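Local coordinates for imelysin (Bacteroides ovatus, PDB 3N8U), which is of uncertain function but belongs to the largely helical imelysin family and may act as a peptidase, at residues L34-A39 with K248-Y253; T40-A45 with K243-K248; Q169-A174 with D196-L201; Q176-P181 with N189-A194; L324-G329 with E336-V341. All blocks are in the same frame, centred on the assembly; numbering follows the deposited sequence. Where two conformers were deposited one is given.

Contact 1 of 5, residues L34-A39 with K248-Y253; sequences LLKTDA and KNDALY
Asn249 reaches across from helix 223-261 to helix 21-47 and points the N-H edge of its amide at the Leu35 carbonyl. Its ND2 donates to the Leu35 O at 3.0 Å with an N-H...O angle of 155°. The oxygen lies close to the amide plane, but the donor stands above the carbonyl plane and not on a lone pair. The other face of that plane takes the helical bond from Ala39 N, so a single oxygen serves both its own helix and the neighbouring one. The methyl of Ala39 also packs on the amide, CB to ND2 3.5 Å.

The opposite margin of the contact is more open. Lys36 has CG anti to the backbone N (chi1 171°), and its extended chain runs across Asp250 at about a right angle. Its CG is 3.2 Å from Asp250 OD1, so the carboxylate oxygen lies against methylenes and not the ammonium. In the conformers modelled, NZ ends obliquely against the Tyr253 ring, 3.6 Å from CD2, and gives a hydrogen bond to a water at 2.8 Å. Lys36 and Asp250 were each deposited in two conformers, so this side is only one of the alternatives; here NZ and Asp250 OD1 are 4.9 Å apart, too far for a salt bridge.

The segments run almost antiparallel, at 166°, as in a helical bundle; Phe344 and Met302 close over the inner side. The buried asparagine thus satisfies an amide hydrogen by sharing a helical carbonyl. At the margin the water also bonds weakly to Asp250 O, and Lys36 and Asp250 may attract each other without direct contact.

Contact 2 of 5, residues T40-A45 with K243-K248; sequences TNLYNA and KSLKEK
Lys243, whose stem lies along the Tyr43 ring, ends in a salt bridge one turn further on its own helix: NZ meets Glu247 OE2 at 2.8 Å. The approach is on the syn side of the carboxylate, 26° out of its plane. A bend at chi4 (-78°) turns the ammonium from Tyr43 towards the acid, leaving the aliphatic part of the chain for the ring.

That ring is the centre of the contact. Tyr43 and Lys243 lie side by side and point the same way, with ring CE1 3.5 Å from Lys243 CB and the hydroxyl OH 3.6 Å from CD. Lys246 comes in on the same side of the ring plane, by CD2 and CE2 where Lys243 takes CD1 and CE1. It crosses the ring at a slant and folds at chi3, so that NZ stands 3.4 Å from CE2 without being plainly over the face or at the edge. Two conformers of Lys246 were deposited, so this pose is not unique. In it a water links the ammonium to Asn44, accepting from NZ and donating to OD1 at 2.9 Å.

Nearer the Lys246 backbone, Thr40 OG1 lies 3.5 Å from Lys246 CG, while its hydrogen bond goes to the Lys36 carbonyl. Leu42 and Leu245 touch more loosely and face Met302.

The two segments, of helices 21-47 and 223-261, run antiparallel at 153°. Lysine chains here bury their methylenes against an aromatic ring while the charged ends go to a carboxylate and to water, so that each ammonium keeps a polar partner, which probably lowers the cost of placing it beside the ring.

Contact 3 of 5, residues Q169-A174 with D196-L201; sequences QKAAKA and DACAEL
Ala171 and Ala197 face each other in an antiparallel helical hairpin, in which helix 158-177 is followed after a short connection by helix 189-214. The segments run at 158° with their axes 8.3 Å apart. Small side chains make the close approach possible: three alanines sit at the centre of the interface.

The apolar contacts come first. Ala197 CB reaches the backbone of the opposite helix, 3.7 Å from Ala171 CA, and also touches the methyl of Ala174, CB to CB 4.0 Å. Ala171 CB is met in turn by Leu201 CD2 at 3.9 Å, and less closely by Cys198 SG. Leu201 spreads on towards Ala167 and Ile168 of helix 158-177 and Ile132 of helix 121-137, while Ile129 covers Ala171, so this side of the hairpin packs into the body of the protein.

Charge is confined to the exposed margin. Lys170 is fully extended, with CG anti to the backbone N (chi1 -175°), and its chain crosses that of Glu200 at a slant, bridging the helices beside Ala197. The carbon chain also touches the apolar surface, CG being 4.1 Å from Ala197 CB. The two charged ends form a salt bridge, and a water completes a small polar circuit by accepting from Lys170 NZ and donating to Glu200 OE2. The direct link is NZ to OE1, 2.9 Å, made on the syn lone pair of the carboxylate oxygen.

Contact 4 of 5, residues Q176-P181 with N189-A194; sequences QDIPQP and NETVAA
Ile178 leaves the end of helix 158-177 and turns its side chain onto the first turns of helix 189-214, packing inside the closed end of the helical hairpin. Packing round Ile178 carries the inner half. Its CD1 forms the apolar pair of the contact, 4.0 Å from Ala194 CB; CG1 lies along the backbone of Glu190 and Thr191, and CG2 comes up to Thr191 OG1 at 4.2 Å. With CG1 anti to the carbonyl carbon (chi1 -61°) and CD1 extended, the longer branch is the one that reaches Ala194. Ile94 and Tyr98 of helix 71-102 pack on the same helix start at Thr191.

Contacts of mixed character lie further out. Glu190 bends at chi2 (85°) and folds its chain back over the turn: CG is 3.3 Å from the Asp177 O, CB is 3.7 Å from Ile178 CA, and OE1 is 4.0 Å from Pro179 CD. The proline ring and the glutamate cross at about a right angle. No hydrogen bond links the two segments.

The polar demands of the turn are met outside them. Thr191 OG1 is hydrogen-bonded to Ser188 and to the Ile186 carbonyl, and Arg122 binds the Gln176 carbonyl and the Gln180 side chain.

The chemistry across the turn is therefore van der Waals contact alone. A carboxylate in the first turn of a helix also faces the positive end of its dipole, so the charge of Glu190 may be stabilised although no direct partner crosses the contact.

Contact 5 of 5, residues L324-G329 with E336-V341; sequences LEWSEG and ESAQNV
Ala338, near the end of helix 332-339, is the residue against which the preceding loop folds back. Its methyl lies 3.6 Å from the Leu324 O, which Arg342 NH1 binds, and 3.8 Å from the Glu325 O. It also meets Trp326 at the ring edge, near the plane, with CD1 to CB 3.9 Å. A chi1 of 59°, CG lying between the backbone N and carbonyl carbon, places the indole with its CD1 edge on this methyl.

Gln339 comes next, and its amide stands almost upright to the indole, the planes 81° apart. NE1 and NE2 are 3.9 Å apart but are not bonded to one another: both donate to Asn301 OD1, which lies in helix 298-303 and gathers the two groups.

The arrangement is an irregular segment folded back on the helix that follows it, 332-339, with helix 309-318 and helix 21-47 behind. Val341, past the helix end, has its N bonded to the Ala338 O at 3.2 Å, three residues back. Its CG2 touches Leu324 CD2 at 3.7 Å, while that same CD2 lies 3.3 Å from the Val341 O. The carbonyl is bound by the hydroxyl of Tyr27, and Leu324 itself packs on Val31 and Leu34.

In the fold
Contacts 1 and 2 are successive stations on one antiparallel pair, helix 21-47 with helix 223-261, and share Lys248; Ala39 touches Lys246 where they meet. Contacts 3 and 4 likewise share the hairpin of helices 158-177 and 189-214, on the other side of the chain's centre. Contact 5 is the most buried, yet joins loop to helix, and touches contact 1 through Leu34 and Leu324; contacts 1 to 4 are partly buried, with polar or charged margins in 1 to 3. Chemistry follows place: an amide-to-backbone bond in contact 1, lysines on an aromatic ring and only a water bridge across in contact 2, alanines edged by a salt bridge in contact 3, packing without cross-segment hydrogen bonds in contacts 4 and 5.

Contact 1 of 5, residues L34-A39 with K248-Y253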
# COMPACT_ATOMS: atom_id res chain seq x y z
N LEU A 34 -7.39 -3.73 -15.15
CA LEU A 34 -6.95 -2.37 -14.79
C LEU A 34 -5.82 -2.40 -13.77
O LEU A 34 -4.89 -1.61 -13.88
CB LEU A 34 -8.14 -1.56 -14.25
CG LEU A 34 -9.16 -1.15 -15.33
CD1 LEU A 34 -10.44 -0.68 -14.69
CD2 LEU A 34 -8.58 -0.07 -16.26
N LEU A 35 -5.85 -3.36 -12.81
CA LEU A 35 -4.77 -3.50 -11.80
C LEU A 35 -3.48 -3.91 -12.50
O LEU A 35 -2.40 -3.43 -12.14
CB LEU A 35 -5.16 -4.55 -10.74
CG LEU A 35 -6.04 -4.04 -9.63
CD1 LEU A 35 -6.68 -5.19 -8.88
CD2 LEU A 35 -5.21 -3.18 -8.62
N LYS A 36 -3.59 -4.77 -13.53
CA LYS A 36 -2.45 -5.23 -14.32
C LYS A 36 -1.84 -4.03 -15.08
O LYS A 36 -0.62 -3.84 -15.07
CB LYS A 36 -2.94 -6.33 -15.29
CG LYS A 36 -1.96 -6.79 -16.34
CD LYS A 36 -2.46 -8.09 -16.95
CE LYS A 36 -1.87 -8.37 -18.30
NZ LYS A 36 -2.59 -9.47 -18.99
N THR A 37 -2.70 -3.21 -15.71
CA THR A 37 -2.28 -2.03 -16.45
C THR A 37 -1.60 -1.02 -15.52
O THR A 37 -0.52 -0.51 -15.85
CB THR A 37 -3.47 -1.42 -17.19
OG1 THR A 37 -3.92 -2.38 -18.14
CG2 THR A 37 -3.12 -0.09 -17.90
N ASP A 38 -2.24 -0.73 -14.37
CA ASP A 38 -1.69 0.24 -13.44
C ASP A 38 -0.33 -0.18 -12.91
O ASP A 38 0.61 0.64 -12.90
CB ASP A 38 -2.68 0.48 -12.30
CG ASP A 38 -3.92 1.25 -12.73
OD1 ASP A 38 -3.85 2.02 -13.73
OD2 ASP A 38 -4.95 1.12 -12.05
N ALA A 39 -0.18 -1.47 -12.52
CA ALA A 39 1.11 -1.95 -12.00
C ALA A 39 2.18 -1.94 -13.08
O ALA A 39 3.33 -1.59 -12.80
CB ALA A 39 0.97 -3.35 -11.42
N LYS A 248 3.08 -9.89 -10.02
CA LYS A 248 2.01 -10.48 -9.22
C LYS A 248 0.62 -10.01 -9.61
O LYS A 248 -0.34 -10.78 -9.50
CB LYS A 248 2.31 -10.35 -7.73
CG LYS A 248 3.53 -11.19 -7.36
CD LYS A 248 4.07 -10.88 -5.98
CE LYS A 248 5.19 -11.83 -5.62
NZ LYS A 248 6.42 -11.60 -6.45
N ASN A 249 0.51 -8.79 -10.18
CA ASN A 249 -0.79 -8.33 -10.68
C ASN A 249 -1.10 -9.06 -11.99
O ASN A 249 -2.26 -9.37 -12.25
CB ASN A 249 -0.87 -6.82 -10.83
CG ASN A 249 -1.20 -6.13 -9.53
OD1 ASN A 249 -1.21 -6.74 -8.46
ND2 ASN A 249 -1.57 -4.86 -9.60
N ASP A 250 -0.06 -9.41 -12.76
CA ASP A 250 -0.23 -10.22 -13.98
C ASP A 250 -0.76 -11.59 -13.55
O ASP A 250 -1.74 -12.08 -14.11
CB ASP A 250 1.12 -10.37 -14.71
CG ASP A 250 1.58 -9.15 -15.50
OD1 ASP A 250 0.79 -8.19 -15.62
OD2 ASP A 250 2.70 -9.18 -16.05
N ALA A 251 -0.13 -12.20 -12.50
CA ALA A 251 -0.56 -13.52 -12.01
C ALA A 251 -1.98 -13.45 -11.45
O ALA A 251 -2.78 -14.37 -11.66
CB ALA A 251 0.40 -14.04 -10.96
N LEU A 252 -2.33 -12.34 -10.79
CA LEU A 252 -3.67 -12.16 -10.23
C LEU A 252 -4.72 -12.11 -11.35
O LEU A 252 -5.77 -12.74 -11.24
CB LEU A 252 -3.71 -10.87 -9.41
CG LEU A 252 -5.06 -10.41 -8.87
CD1 LEU A 252 -5.74 -11.50 -8.01
CD2 LEU A 252 -4.88 -9.13 -8.04
N TYR A 253 -4.42 -11.38 -12.44
CA TYR A 253 -5.33 -11.34 -13.59
C TYR A 253 -5.52 -12.77 -14.16
O TYR A 253 -6.64 -13.16 -14.46
CB TYR A 253 -4.76 -10.37 -14.66
CG TYR A 253 -5.54 -10.39 -15.96
CD1 TYR A 253 -6.76 -9.72 -16.07
CD2 TYR A 253 -5.09 -11.12 -17.06
CE1 TYR A 253 -7.50 -9.76 -17.26
CE2 TYR A 253 -5.84 -11.18 -18.23
CZ TYR A 253 -7.03 -10.49 -18.33
OH TYR A 253 -7.77 -10.54 -19.48
O HOH W 1 -1.54 -11.64 -17.50

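Contact 2 of 5, residues T40-A45 with K243-K248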
# COMPACT_ATOMS: atom_id res chain seq x y z
N THR A 40 1.82 -2.26 -14.34
CA THR A 40 2.80 -2.22 -15.40
C THR A 40 3.27 -0.80 -15.65
O THR A 40 4.48 -0.56 -15.82
CB THR A 40 2.23 -2.86 -16.66
OG1 THR A 40 1.98 -4.23 -16.38
CG2 THR A 40 3.16 -2.72 -17.88
N ASN A 41 2.31 0.16 -15.68
CA ASN A 41 2.64 1.56 -15.97
C ASN A 41 3.49 2.17 -14.87
O ASN A 41 4.36 2.99 -15.15
CB ASN A 41 1.38 2.38 -16.19
CG ASN A 41 0.74 2.09 -17.51
OD1 ASN A 41 1.38 1.60 -18.45
ND2 ASN A 41 -0.54 2.37 -17.61
N LEU A 42 3.24 1.76 -13.62
CA LEU A 42 3.98 2.26 -12.47
C LEU A 42 5.43 1.76 -12.53
O LEU A 42 6.37 2.55 -12.37
CB LEU A 42 3.30 1.78 -11.19
CG LEU A 42 4.02 2.11 -9.86
CD1 LEU A 42 4.37 3.62 -9.75
CD2 LEU A 42 3.15 1.68 -8.68
N TYR A 43 5.61 0.46 -12.79
CA TYR A 43 6.94 -0.12 -12.90
C TYR A 43 7.71 0.52 -14.07
O TYR A 43 8.86 0.94 -13.89
CB TYR A 43 6.84 -1.64 -13.08
CG TYR A 43 8.16 -2.29 -13.43
CD1 TYR A 43 9.20 -2.35 -12.50
CD2 TYR A 43 8.37 -2.88 -14.67
CE1 TYR A 43 10.43 -2.93 -12.82
CE2 TYR A 43 9.57 -3.51 -14.99
CZ TYR A 43 10.59 -3.54 -14.05
OH TYR A 43 11.79 -4.14 -14.36
N ASN A 44 7.06 0.67 -15.22
CA ASN A 44 7.68 1.29 -16.40
C ASN A 44 8.06 2.76 -16.17
O ASN A 44 9.09 3.21 -16.68
CB ASN A 44 6.79 1.12 -17.63
CG ASN A 44 6.74 -0.30 -18.16
OD1 ASN A 44 7.54 -1.17 -17.78
ND2 ASN A 44 5.79 -0.57 -19.04
N ALA A 45 7.23 3.51 -15.40
CA ALA A 45 7.52 4.92 -15.08
C ALA A 45 8.85 5.04 -14.33
O ALA A 45 9.64 5.94 -14.62
CB ALA A 45 6.40 5.51 -14.25
N LYS A 243 8.50 -4.09 -9.58
CA LYS A 243 8.63 -5.21 -10.52
C LYS A 243 7.80 -6.37 -10.01
O LYS A 243 7.04 -6.97 -10.77
CB LYS A 243 10.10 -5.64 -10.65
CG LYS A 243 10.33 -6.70 -11.71
CD LYS A 243 11.82 -6.86 -11.99
CE LYS A 243 12.09 -7.90 -13.06
NZ LYS A 243 11.97 -9.28 -12.53
N SER A 244 7.93 -6.69 -8.70
CA SER A 244 7.18 -7.76 -8.05
C SER A 244 5.67 -7.49 -8.17
O SER A 244 4.89 -8.41 -8.46
CB SER A 244 7.58 -7.88 -6.59
OG SER A 244 6.83 -8.89 -5.94
N LEU A 245 5.25 -6.24 -7.92
CA LEU A 245 3.83 -5.88 -8.03
C LEU A 245 3.33 -6.09 -9.48
O LEU A 245 2.22 -6.60 -9.69
CB LEU A 245 3.62 -4.41 -7.61
CG LEU A 245 2.19 -3.86 -7.72
CD1 LEU A 245 1.22 -4.65 -6.85
CD2 LEU A 245 2.17 -2.40 -7.32
N LYS A 246 4.15 -5.71 -10.47
CA LYS A 246 3.77 -5.90 -11.86
C LYS A 246 3.57 -7.40 -12.13
O LYS A 246 2.53 -7.79 -12.66
CB LYS A 246 4.84 -5.31 -12.79
CG LYS A 246 4.51 -5.47 -14.27
CD LYS A 246 5.72 -5.21 -15.14
CE LYS A 246 6.53 -6.47 -15.40
NZ LYS A 246 7.82 -6.17 -16.08
N GLU A 247 4.55 -8.23 -11.74
CA GLU A 247 4.51 -9.68 -11.96
C GLU A 247 3.33 -10.30 -11.26
O GLU A 247 2.62 -11.14 -11.84
CB GLU A 247 5.80 -10.33 -11.46
CG GLU A 247 7.00 -10.03 -12.33
CD GLU A 247 8.34 -10.51 -11.78
OE1 GLU A 247 8.37 -11.09 -10.67
OE2 GLU A 247 9.36 -10.31 -12.48
N LYS A 248 3.08 -9.89 -10.02
CA LYS A 248 2.01 -10.48 -9.22
C LYS A 248 0.62 -10.01 -9.61
O LYS A 248 -0.34 -10.78 -9.50
CB LYS A 248 2.31 -10.35 -7.73
CG LYS A 248 3.53 -11.19 -7.36
CD LYS A 248 4.07 -10.88 -5.98
CE LYS A 248 5.19 -11.83 -5.62
NZ LYS A 248 6.42 -11.60 -6.45
O HOH W 2 7.32 -4.08 -17.89

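Contact 3 of 5, residues Q169-A174 with D196-L201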
# COMPACT_ATOMS: atom_id res chain seq x y z
N GLN A 169 10.15 -2.29 14.63
CA GLN A 169 9.75 -3.63 15.08
C GLN A 169 8.60 -3.56 16.08
O GLN A 169 7.68 -4.39 16.01
CB GLN A 169 10.96 -4.40 15.67
CG GLN A 169 12.05 -4.76 14.64
CD GLN A 169 11.57 -5.65 13.51
OE1 GLN A 169 10.98 -6.72 13.73
NE2 GLN A 169 11.79 -5.23 12.26
N LYS A 170 8.61 -2.56 16.98
CA LYS A 170 7.54 -2.40 17.97
C LYS A 170 6.18 -2.17 17.28
O LYS A 170 5.18 -2.73 17.70
CB LYS A 170 7.86 -1.23 18.91
CG LYS A 170 6.87 -1.07 20.07
CD LYS A 170 7.21 0.16 20.88
CE LYS A 170 6.30 0.29 22.09
NZ LYS A 170 6.75 1.41 22.98
N ALA A 171 6.16 -1.36 16.19
CA ALA A 171 4.92 -1.06 15.47
C ALA A 171 4.42 -2.29 14.74
O ALA A 171 3.23 -2.63 14.85
CB ALA A 171 5.15 0.09 14.49
N ALA A 172 5.32 -3.02 14.07
CA ALA A 172 4.93 -4.24 13.34
C ALA A 172 4.39 -5.29 14.34
O ALA A 172 3.31 -5.88 14.11
CB ALA A 172 6.12 -4.81 12.59
N LYS A 173 5.10 -5.49 15.47
CA LYS A 173 4.68 -6.44 16.49
C LYS A 173 3.34 -6.02 17.12
O LYS A 173 2.46 -6.89 17.33
CB LYS A 173 5.75 -6.57 17.57
CG LYS A 173 5.34 -7.53 18.69
CD LYS A 173 6.47 -7.84 19.67
CE LYS A 173 5.98 -8.65 20.87
NZ LYS A 173 5.04 -9.74 20.48
N ALA A 174 3.14 -4.71 17.37
CA ALA A 174 1.89 -4.25 18.01
C ALA A 174 0.69 -4.47 17.10
O ALA A 174 -0.38 -4.87 17.55
CB ALA A 174 2.00 -2.79 18.40
N ASP A 196 -0.39 3.66 19.50
CA ASP A 196 0.71 4.30 20.24
C ASP A 196 2.04 4.03 19.56
O ASP A 196 2.86 4.97 19.37
CB ASP A 196 0.76 3.82 21.70
CG ASP A 196 -0.39 4.31 22.57
OD1 ASP A 196 -1.10 5.24 22.14
OD2 ASP A 196 -0.55 3.79 23.68
N ALA A 197 2.30 2.74 19.22
CA ALA A 197 3.57 2.33 18.57
C ALA A 197 3.74 3.01 17.19
O ALA A 197 4.85 3.44 16.84
CB ALA A 197 3.65 0.82 18.45
N CYS A 198 2.66 3.15 16.42
CA CYS A 198 2.76 3.84 15.14
C CYS A 198 3.08 5.32 15.31
O CYS A 198 3.87 5.86 14.54
CB CYS A 198 1.49 3.64 14.33
SG CYS A 198 1.27 1.94 13.71
N ALA A 199 2.47 5.98 16.34
CA ALA A 199 2.69 7.40 16.62
C ALA A 199 4.14 7.61 17.06
O ALA A 199 4.78 8.57 16.64
CB ALA A 199 1.74 7.88 17.71
N GLU A 200 4.68 6.66 17.85
CA GLU A 200 6.07 6.75 18.31
C GLU A 200 7.02 6.59 17.12
O GLU A 200 8.04 7.30 17.03
CB GLU A 200 6.39 5.68 19.37
CG GLU A 200 5.68 5.92 20.70
CD GLU A 200 5.66 4.72 21.63
OE1 GLU A 200 6.38 3.73 21.35
OE2 GLU A 200 4.89 4.74 22.61
N LEU A 201 6.70 5.67 16.20
CA LEU A 201 7.50 5.48 15.01
C LEU A 201 7.46 6.74 14.12
O LEU A 201 8.51 7.16 13.64
CB LEU A 201 6.95 4.27 14.23
CG LEU A 201 7.67 3.95 12.91
CD1 LEU A 201 9.22 3.81 13.12
CD2 LEU A 201 7.08 2.69 12.29
O HOH W 3 3.72 2.21 23.49

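Contact 4 of 5, residues Q176-P181 with N189-A194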
# COMPACT_ATOMS: atom_id res chain seq x y z
N GLN A 176 0.52 -6.90 14.78
CA GLN A 176 0.33 -8.35 14.77
C GLN A 176 -0.32 -8.85 16.08
O GLN A 176 -1.09 -9.82 16.04
CB GLN A 176 1.66 -9.08 14.52
CG GLN A 176 2.12 -8.93 13.06
CD GLN A 176 1.25 -9.75 12.12
OE1 GLN A 176 1.12 -10.99 12.27
NE2 GLN A 176 0.63 -9.09 11.14
N ASP A 177 -0.09 -8.12 17.20
CA ASP A 177 -0.66 -8.46 18.51
C ASP A 177 -2.16 -8.17 18.61
O ASP A 177 -2.80 -8.66 19.54
CB ASP A 177 0.10 -7.76 19.64
CG ASP A 177 1.44 -8.40 19.97
OD1 ASP A 177 1.69 -9.53 19.51
OD2 ASP A 177 2.21 -7.78 20.70
N ILE A 178 -2.72 -7.36 17.70
CA ILE A 178 -4.17 -7.18 17.70
C ILE A 178 -4.75 -8.58 17.41
O ILE A 178 -4.27 -9.26 16.50
CB ILE A 178 -4.62 -6.18 16.62
CG1 ILE A 178 -3.99 -4.78 16.87
CG2 ILE A 178 -6.18 -6.11 16.54
CD1 ILE A 178 -4.23 -3.80 15.71
N PRO A 179 -5.75 -9.05 18.16
CA PRO A 179 -6.29 -10.38 17.86
C PRO A 179 -6.89 -10.42 16.46
O PRO A 179 -7.53 -9.46 16.03
CB PRO A 179 -7.37 -10.59 18.92
CG PRO A 179 -6.97 -9.64 20.06
CD PRO A 179 -6.40 -8.44 19.34
N GLN A 180 -6.68 -11.53 15.77
CA GLN A 180 -7.20 -11.72 14.43
C GLN A 180 -8.72 -12.00 14.47
O GLN A 180 -9.15 -12.92 15.17
CB GLN A 180 -6.46 -12.90 13.74
CG GLN A 180 -7.07 -13.38 12.43
CD GLN A 180 -6.93 -12.40 11.26
OE1 GLN A 180 -6.44 -11.26 11.40
NE2 GLN A 180 -7.37 -12.83 10.11
N PRO A 181 -9.53 -11.29 13.64
CA PRO A 181 -9.19 -10.15 12.78
C PRO A 181 -9.36 -8.82 13.52
O PRO A 181 -10.18 -8.70 14.43
CB PRO A 181 -10.22 -10.28 11.66
CG PRO A 181 -11.48 -10.77 12.40
CD PRO A 181 -10.97 -11.63 13.55
N ASN A 189 -7.46 -3.33 23.74
CA ASN A 189 -6.27 -2.67 24.28
C ASN A 189 -5.14 -2.77 23.27
O ASN A 189 -4.32 -1.84 23.16
CB ASN A 189 -5.84 -3.37 25.56
CG ASN A 189 -6.76 -3.11 26.70
OD1 ASN A 189 -7.54 -2.14 26.71
ND2 ASN A 189 -6.70 -3.96 27.70
N GLU A 190 -5.07 -3.90 22.54
CA GLU A 190 -4.03 -4.10 21.51
C GLU A 190 -4.14 -3.07 20.39
O GLU A 190 -3.11 -2.59 19.92
CB GLU A 190 -4.08 -5.52 20.95
CG GLU A 190 -3.67 -6.59 21.97
CD GLU A 190 -4.77 -7.10 22.89
OE1 GLU A 190 -5.90 -6.57 22.86
OE2 GLU A 190 -4.51 -8.09 23.62
N THR A 191 -5.36 -2.66 20.03
CA THR A 191 -5.53 -1.62 19.01
C THR A 191 -4.87 -0.30 19.48
O THR A 191 -4.16 0.36 18.71
CB THR A 191 -7.01 -1.37 18.76
OG1 THR A 191 -7.57 -2.58 18.25
CG2 THR A 191 -7.25 -0.21 17.77
N VAL A 192 -5.17 0.10 20.74
CA VAL A 192 -4.60 1.31 21.30
C VAL A 192 -3.04 1.22 21.31
O VAL A 192 -2.37 2.17 20.91
CB VAL A 192 -5.15 1.60 22.71
CG1 VAL A 192 -4.44 2.81 23.36
CG2 VAL A 192 -6.66 1.83 22.66
N ALA A 193 -2.49 0.05 21.71
CA ALA A 193 -1.02 -0.15 21.76
C ALA A 193 -0.42 -0.03 20.34
O ALA A 193 0.66 0.56 20.16
CB ALA A 193 -0.67 -1.50 22.36
N ALA A 194 -1.16 -0.51 19.32
CA ALA A 194 -0.69 -0.36 17.94
C ALA A 194 -0.70 1.08 17.49
O ALA A 194 0.25 1.53 16.84
CB ALA A 194 -1.52 -1.22 17.00

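Contact 5 of 5, residues L324-G329 with E336-V341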
# COMPACT_ATOMS: atom_id res chain seq x y z
N LEU A 324 -15.76 2.31 -14.54
CA LEU A 324 -14.51 1.97 -13.82
C LEU A 324 -13.34 2.82 -14.28
O LEU A 324 -12.29 2.81 -13.64
CB LEU A 324 -14.14 0.49 -14.03
CG LEU A 324 -15.20 -0.57 -13.72
CD1 LEU A 324 -14.62 -1.97 -13.89
CD2 LEU A 324 -15.80 -0.39 -12.37
N GLU A 325 -13.47 3.47 -15.44
CA GLU A 325 -12.36 4.18 -16.05
C GLU A 325 -12.52 5.70 -16.09
O GLU A 325 -13.64 6.21 -16.07
CB GLU A 325 -12.10 3.62 -17.47
CG GLU A 325 -11.72 2.14 -17.44
CD GLU A 325 -11.54 1.49 -18.80
OE1 GLU A 325 -10.48 1.71 -19.43
OE2 GLU A 325 -12.43 0.71 -19.21
N TRP A 326 -11.40 6.41 -16.09
CA TRP A 326 -11.37 7.87 -16.22
C TRP A 326 -10.26 8.28 -17.19
O TRP A 326 -9.35 7.49 -17.44
CB TRP A 326 -11.18 8.55 -14.85
CG TRP A 326 -9.92 8.15 -14.15
CD1 TRP A 326 -9.76 7.09 -13.30
CD2 TRP A 326 -8.65 8.82 -14.21
NE1 TRP A 326 -8.47 7.06 -12.84
CE2 TRP A 326 -7.76 8.11 -13.38
CE3 TRP A 326 -8.16 9.93 -14.93
CZ2 TRP A 326 -6.43 8.49 -13.20
CZ3 TRP A 326 -6.84 10.31 -14.75
CH2 TRP A 326 -5.99 9.60 -13.89
N SER A 327 -10.31 9.51 -17.69
CA SER A 327 -9.34 9.99 -18.66
C SER A 327 -8.67 11.23 -18.16
O SER A 327 -9.29 12.00 -17.42
CB SER A 327 -10.02 10.29 -19.99
OG SER A 327 -10.71 9.16 -20.47
N GLU A 328 -7.42 11.47 -18.61
CA GLU A 328 -6.68 12.68 -18.27
C GLU A 328 -7.56 13.88 -18.65
O GLU A 328 -8.17 13.88 -19.72
CB GLU A 328 -5.34 12.73 -19.03
CG GLU A 328 -4.35 13.72 -18.44
N GLY A 329 -7.71 14.81 -17.72
CA GLY A 329 -8.55 15.98 -17.95
C GLY A 329 -9.96 15.85 -17.37
O GLY A 329 -10.68 16.86 -17.31
N GLU A 336 -12.43 10.32 -8.99
CA GLU A 336 -12.69 9.65 -7.70
C GLU A 336 -13.82 8.63 -7.79
O GLU A 336 -13.72 7.56 -7.18
CB GLU A 336 -12.99 10.68 -6.61
CG GLU A 336 -11.79 11.50 -6.19
CD GLU A 336 -12.00 12.38 -4.97
OE1 GLU A 336 -13.08 12.29 -4.35
OE2 GLU A 336 -11.06 13.14 -4.62
N SER A 337 -14.89 8.94 -8.54
CA SER A 337 -16.02 8.01 -8.70
C SER A 337 -15.57 6.70 -9.35
O SER A 337 -16.02 5.63 -8.93
CB SER A 337 -17.14 8.63 -9.53
OG SER A 337 -17.74 9.70 -8.82
N ALA A 338 -14.68 6.78 -10.36
CA ALA A 338 -14.14 5.60 -11.02
C ALA A 338 -13.22 4.83 -10.05
O ALA A 338 -13.32 3.61 -9.92
CB ALA A 338 -13.37 5.99 -12.27
N GLN A 339 -12.34 5.55 -9.35
CA GLN A 339 -11.40 4.92 -8.42
C GLN A 339 -12.11 4.20 -7.27
O GLN A 339 -11.62 3.16 -6.79
CB GLN A 339 -10.41 5.95 -7.88
CG GLN A 339 -9.52 6.48 -8.99
CD GLN A 339 -8.73 7.71 -8.58
OE1 GLN A 339 -9.17 8.53 -7.77
NE2 GLN A 339 -7.56 7.86 -9.18
N ASN A 340 -13.28 4.73 -6.85
CA ASN A 340 -14.02 4.16 -5.72
C ASN A 340 -14.78 2.87 -6.06
O ASN A 340 -15.44 2.31 -5.19
CB ASN A 340 -14.98 5.22 -5.12
CG ASN A 340 -14.26 6.30 -4.35
OD1 ASN A 340 -13.10 6.13 -3.94
ND2 ASN A 340 -14.92 7.42 -4.15
N VAL A 341 -14.73 2.44 -7.32
CA VAL A 341 -15.43 1.22 -7.76
C VAL A 341 -14.49 0.25 -8.49
O VAL A 341 -14.95 -0.63 -9.21
CB VAL A 341 -16.68 1.55 -8.62
CG1 VAL A 341 -17.72 2.32 -7.79
CG2 VAL A 341 -16.30 2.33 -9.88